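Local coordinates for protein NAD-dependent epimerase/dehydratase (Bacteroides thetaiotaomicron, PDB 3DHN) that probably binds a dinucleotide cofactor through its Rossmann-type fold and may act as an NAD(P)-dependent oxidoreductase or epimerase, its substrate unknown, at residues A[160-174]-A[190-202]. Numbering follows the deposited sequence.
Sequences FSPAADMRPGVRTGR and SHISVEDYAAAMI
Strands 165-167 and 191-193 pair in parallel as a two-stranded sheet beside the main Rossmann-type sheet, and the chain running on from 167 wraps round the N-terminal turn of helix 194-206. Asp165 N donates to Ser190 O, Asp165 O receives Ile192 N, and Arg167 O receives Val194 N at 2.9 Å, where the second strand passes into the helix. Deeper in, the rings of Phe160 and Tyr197 form an offset stack, centroids 4.4 Å apart and planes 14° apart. Tyr197 OH donates to Phe160 O (2.9 Å). With CG anti to the backbone N (chi1 174°) and SE extended beyond it (chi2 166°), selenomethionine Met166 brings SE to 3.7 Å from Tyr197 CG, a Met-aromatic contact. At the helix start, Ser193 is the N-cap: its OG accepts from Asp196 N (2.8 Å) and donates to Val170 O. Glu195 curls back at chi2, bringing OE1 to 2.8 Å from Gly169 N. Thr172 N and OG1 grip Asp196 OD2 from opposite faces of the carboxylate, OG1 at 2.7 Å; Gly173 N binds OD1 at 2.8 Å, and Tyr219 OH is a further partner of OD2. Ala199 CB sits over one face of the Arg171 guanidinium. Two acidic side chains in the first helical turn thus hold the 169-173 loop by backbone N-H groups and the Thr172 hydroxyl, and those donors, with the helix dipole, would probably stabilise both carboxylates as anions.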
loop_
_atom_site.group_PDB
_atom_site.type_symbol
_atom_site.label_atom_id
_atom_site.label_comp_id
_atom_site.label_asym_id
_atom_site.label_seq_id
_atom_site.Cartn_x
_atom_site.Cartn_y
_atom_site.Cartn_z
ATOM N N PHE A 160 -5.080 -1.568 -0.355
ATOM C CA PHE A 160 -4.728 -2.977 -0.154
ATOM C C PHE A 160 -4.345 -3.301 1.297
ATOM O O PHE A 160 -3.222 -3.047 1.737
ATOM C CB PHE A 160 -3.593 -3.342 -1.130
ATOM C CG PHE A 160 -3.309 -4.826 -1.250
ATOM C CD1 PHE A 160 -4.227 -5.777 -0.814
ATOM C CD2 PHE A 160 -2.114 -5.268 -1.832
ATOM C CE1 PHE A 160 -3.960 -7.147 -0.946
ATOM C CE2 PHE A 160 -1.838 -6.630 -1.972
ATOM C CZ PHE A 160 -2.763 -7.573 -1.529
ATOM N N SER A 161 -5.304 -3.854 2.035
ATOM C CA SER A 161 -5.102 -4.226 3.441
ATOM C C SER A 161 -4.314 -5.523 3.587
ATOM O O SER A 161 -4.800 -6.592 3.210
ATOM C CB SER A 161 -6.451 -4.423 4.155
ATOM O OG SER A 161 -7.155 -3.211 4.377
ATOM N N PRO A 162 -3.090 -5.456 4.139
ATOM C CA PRO A 162 -2.287 -6.673 4.321
ATOM C C PRO A 162 -2.863 -7.486 5.478
ATOM O O PRO A 162 -3.792 -7.035 6.145
ATOM C CB PRO A 162 -0.908 -6.124 4.682
ATOM C CG PRO A 162 -1.246 -4.837 5.412
ATOM C CD PRO A 162 -2.330 -4.256 4.536
ATOM N N ALA A 163 -2.309 -8.670 5.722
ATOM C CA ALA A 163 -2.746 -9.511 6.836
ATOM C C ALA A 163 -2.271 -8.844 8.134
ATOM O O ALA A 163 -1.350 -8.029 8.107
ATOM C CB ALA A 163 -2.137 -10.914 6.717
ATOM N N ALA A 164 -2.880 -9.200 9.262
ATOM C CA ALA A 164 -2.515 -8.594 10.546
ATOM C C ALA A 164 -1.027 -8.672 10.883
ATOM O O ALA A 164 -0.482 -7.756 11.495
ATOM C CB ALA A 164 -3.340 -9.210 11.679
ATOM N N ASP A 165 -0.367 -9.748 10.466
ATOM C CA ASP A 165 1.057 -9.926 10.737
ATOM C C ASP A 165 1.845 -10.119 9.436
ATOM O O ASP A 165 1.825 -11.198 8.838
ATOM C CB ASP A 165 1.248 -11.126 11.670
ATOM C CG ASP A 165 2.703 -11.412 11.982
ATOM O OD1 ASP A 165 3.506 -10.458 12.053
ATOM O OD2 ASP A 165 3.040 -12.602 12.180
HETATM N N MSE A 166 2.528 -9.063 9.001
HETATM C CA MSE A 166 3.318 -9.098 7.770
HETATM C C MSE A 166 4.810 -8.887 8.031
HETATM O O MSE A 166 5.210 -7.879 8.612
HETATM C CB MSE A 166 2.809 -8.035 6.788
HETATM C CG MSE A 166 3.663 -7.900 5.533
HETATM SE SE MSE A 166 2.812 -6.879 4.127
HETATM C CE MSE A 166 2.469 -5.236 5.104
ATOM N N ARG A 167 5.626 -9.838 7.580
ATOM C CA ARG A 167 7.073 -9.779 7.785
ATOM C C ARG A 167 7.796 -10.362 6.578
ATOM O O ARG A 167 7.177 -10.992 5.710
ATOM C CB ARG A 167 7.473 -10.603 9.014
ATOM C CG ARG A 167 6.371 -10.756 10.050
ATOM C CD ARG A 167 6.420 -12.128 10.721
ATOM N NE ARG A 167 6.926 -12.060 12.088
ATOM C CZ ARG A 167 6.971 -13.097 12.920
ATOM N NH1 ARG A 167 6.539 -14.287 12.523
ATOM N NH2 ARG A 167 7.454 -12.944 14.147
ATOM N N PRO A 168 9.121 -10.158 6.498
ATOM C CA PRO A 168 9.860 -10.710 5.363
ATOM C C PRO A 168 9.712 -12.230 5.417
ATOM O O PRO A 168 9.717 -12.820 6.496
ATOM C CB PRO A 168 11.292 -10.248 5.625
ATOM C CG PRO A 168 11.101 -8.944 6.351
ATOM C CD PRO A 168 9.976 -9.269 7.309
ATOM N N GLY A 169 9.557 -12.852 4.257
ATOM C CA GLY A 169 9.403 -14.295 4.201
ATOM C C GLY A 169 9.767 -14.796 2.825
ATOM O O GLY A 169 10.769 -14.375 2.242
ATOM N N VAL A 170 8.944 -15.688 2.291
ATOM C CA VAL A 170 9.177 -16.251 0.969
ATOM C C VAL A 170 8.101 -15.778 0.003
ATOM O O VAL A 170 6.981 -15.482 0.413
ATOM C CB VAL A 170 9.127 -17.801 1.009
ATOM C CG1 VAL A 170 9.349 -18.378 -0.387
ATOM C CG2 VAL A 170 10.166 -18.333 1.994
ATOM N N ARG A 171 8.457 -15.692 -1.275
ATOM C CA ARG A 171 7.517 -15.321 -2.327
ATOM C C ARG A 171 6.966 -16.661 -2.809
ATOM O O ARG A 171 7.515 -17.278 -3.713
ATOM C CB ARG A 171 8.240 -14.609 -3.480
ATOM C CG ARG A 171 7.314 -14.145 -4.608
ATOM C CD ARG A 171 8.092 -13.523 -5.765
ATOM N NE ARG A 171 7.215 -12.960 -6.793
ATOM C CZ ARG A 171 6.321 -13.659 -7.485
ATOM N NH1 ARG A 171 6.177 -14.959 -7.267
ATOM N NH2 ARG A 171 5.564 -13.062 -8.398
ATOM N N THR A 172 5.887 -17.117 -2.185
ATOM C CA THR A 172 5.288 -18.403 -2.531
ATOM C C THR A 172 4.376 -18.346 -3.749
ATOM O O THR A 172 4.301 -19.297 -4.531
ATOM C CB THR A 172 4.461 -18.955 -1.359
ATOM O OG1 THR A 172 3.237 -18.217 -1.253
ATOM C CG2 THR A 172 5.229 -18.818 -0.053
ATOM N N GLY A 173 3.676 -17.232 -3.909
ATOM C CA GLY A 173 2.766 -17.095 -5.026
ATOM C C GLY A 173 1.433 -17.749 -4.692
ATOM O O GLY A 173 0.515 -17.744 -5.506
ATOM N N ARG A 174 1.325 -18.312 -3.490
ATOM C CA ARG A 174 0.093 -18.970 -3.070
ATOM C C ARG A 174 -0.519 -18.322 -1.831
ATOM O O ARG A 174 0.105 -18.280 -0.774
ATOM C CB ARG A 174 0.348 -20.455 -2.793
ATOM C CG ARG A 174 0.794 -21.247 -4.013
ATOM C CD ARG A 174 0.828 -22.745 -3.721
ATOM N NE ARG A 174 -0.504 -23.336 -3.782
ATOM C CZ ARG A 174 -1.160 -23.819 -2.736
ATOM N NH1 ARG A 174 -0.608 -23.787 -1.536
ATOM N NH2 ARG A 174 -2.368 -24.335 -2.894
ATOM N N SER A 190 -3.594 -14.588 11.192
ATOM C CA SER A 190 -3.645 -13.833 9.952
ATOM C C SER A 190 -2.241 -13.349 9.603
ATOM O O SER A 190 -1.703 -12.449 10.261
ATOM C CB SER A 190 -4.592 -12.638 10.117
ATOM O OG SER A 190 -4.516 -11.754 9.008
ATOM N N HIS A 191 -1.646 -13.941 8.570
ATOM C CA HIS A 191 -0.309 -13.543 8.170
ATOM C C HIS A 191 -0.039 -13.618 6.667
ATOM O O HIS A 191 -0.762 -14.273 5.911
ATOM C CB HIS A 191 0.743 -14.378 8.923
ATOM C CG HIS A 191 0.625 -15.855 8.706
ATOM N ND1 HIS A 191 1.712 -16.652 8.420
ATOM C CD2 HIS A 191 -0.446 -16.685 8.751
ATOM C CE1 HIS A 191 1.317 -17.907 8.296
ATOM N NE2 HIS A 191 0.011 -17.955 8.492
ATOM N N ILE A 192 1.013 -12.925 6.249
ATOM C CA ILE A 192 1.432 -12.905 4.860
ATOM C C ILE A 192 2.877 -12.407 4.801
ATOM O O ILE A 192 3.317 -11.641 5.666
ATOM C CB ILE A 192 0.543 -11.951 4.010
ATOM C CG1 ILE A 192 0.803 -12.177 2.516
ATOM C CG2 ILE A 192 0.808 -10.499 4.391
ATOM C CD1 ILE A 192 0.353 -13.566 2.032
ATOM N N SER A 193 3.618 -12.839 3.788
ATOM C CA SER A 193 4.992 -12.377 3.646
ATOM C C SER A 193 4.974 -11.052 2.899
ATOM O O SER A 193 4.049 -10.770 2.130
ATOM C CB SER A 193 5.838 -13.372 2.851
ATOM O OG SER A 193 5.509 -13.341 1.474
ATOM N N VAL A 194 6.000 -10.240 3.138
ATOM C CA VAL A 194 6.138 -8.953 2.476
ATOM C C VAL A 194 6.300 -9.187 0.975
ATOM O O VAL A 194 5.758 -8.447 0.159
ATOM C CB VAL A 194 7.376 -8.192 2.999
ATOM C CG1 VAL A 194 7.693 -7.029 2.087
ATOM C CG2 VAL A 194 7.114 -7.683 4.406
ATOM N N GLU A 195 7.037 -10.232 0.619
ATOM C CA GLU A 195 7.261 -10.551 -0.784
ATOM C C GLU A 195 5.962 -10.956 -1.501
ATOM O O GLU A 195 5.705 -10.514 -2.625
ATOM C CB GLU A 195 8.305 -11.667 -0.910
ATOM C CG GLU A 195 9.718 -11.282 -0.457
ATOM C CD GLU A 195 9.833 -11.067 1.045
ATOM O OE1 GLU A 195 9.032 -11.658 1.799
ATOM O OE2 GLU A 195 10.745 -10.323 1.473
ATOM N N ASP A 196 5.140 -11.784 -0.860
ATOM C CA ASP A 196 3.878 -12.189 -1.495
ATOM C C ASP A 196 2.887 -11.035 -1.576
ATOM O O ASP A 196 2.086 -10.963 -2.520
ATOM C CB ASP A 196 3.242 -13.387 -0.777
ATOM C CG ASP A 196 3.701 -14.721 -1.353
ATOM O OD1 ASP A 196 3.909 -14.791 -2.588
ATOM O OD2 ASP A 196 3.839 -15.706 -0.586
ATOM N N TYR A 197 2.940 -10.128 -0.599
ATOM C CA TYR A 197 2.060 -8.962 -0.610
ATOM C C TYR A 197 2.429 -8.067 -1.798
ATOM O O TYR A 197 1.556 -7.499 -2.465
ATOM C CB TYR A 197 2.186 -8.180 0.707
ATOM C CG TYR A 197 1.471 -6.846 0.704
ATOM C CD1 TYR A 197 2.067 -5.707 0.153
ATOM C CD2 TYR A 197 0.182 -6.730 1.229
ATOM C CE1 TYR A 197 1.390 -4.480 0.127
ATOM C CE2 TYR A 197 -0.502 -5.521 1.211
ATOM C CZ TYR A 197 0.106 -4.395 0.663
ATOM O OH TYR A 197 -0.569 -3.190 0.671
ATOM N N ALA A 198 3.723 -7.942 -2.070
ATOM C CA ALA A 198 4.172 -7.114 -3.187
ATOM C C ALA A 198 3.780 -7.736 -4.522
ATOM O O ALA A 198 3.350 -7.035 -5.444
ATOM C CB ALA A 198 5.684 -6.920 -3.127
ATOM N N ALA A 199 3.940 -9.052 -4.632
ATOM C CA ALA A 199 3.601 -9.745 -5.867
ATOM C C ALA A 199 2.139 -9.520 -6.209
ATOM O O ALA A 199 1.790 -9.330 -7.378
ATOM C CB ALA A 199 3.878 -11.235 -5.734
ATOM N N ALA A 200 1.285 -9.540 -5.188
ATOM C CA ALA A 200 -0.145 -9.336 -5.388
ATOM C C ALA A 200 -0.452 -7.897 -5.816
ATOM O O ALA A 200 -1.281 -7.664 -6.704
ATOM C CB ALA A 200 -0.900 -9.681 -4.118
HETATM N N MSE A 201 0.224 -6.936 -5.192
HETATM C CA MSE A 201 0.031 -5.525 -5.520
HETATM C C MSE A 201 0.382 -5.240 -6.982
HETATM O O MSE A 201 -0.339 -4.515 -7.665
HETATM C CB MSE A 201 0.884 -4.639 -4.604
HETATM C CG MSE A 201 0.760 -3.151 -4.883
HETATM SE SE MSE A 201 -0.993 -2.405 -4.466
HETATM C CE MSE A 201 -0.515 -1.394 -2.873
ATOM N N ILE A 202 1.494 -5.786 -7.466
ATOM C CA ILE A 202 1.861 -5.555 -8.861
ATOM C C ILE A 202 0.915 -6.303 -9.808
ATOM O O ILE A 202 0.705 -5.879 -10.940
ATOM C CB ILE A 202 3.334 -5.929 -9.139
ATOM C CG1 ILE A 202 4.249 -5.101 -8.230
ATOM C CG2 ILE A 202 3.700 -5.593 -10.602
ATOM C CD1 ILE A 202 3.946 -3.597 -8.258
HETATM O O HOH W 1 12.585 -12.231 3.012
#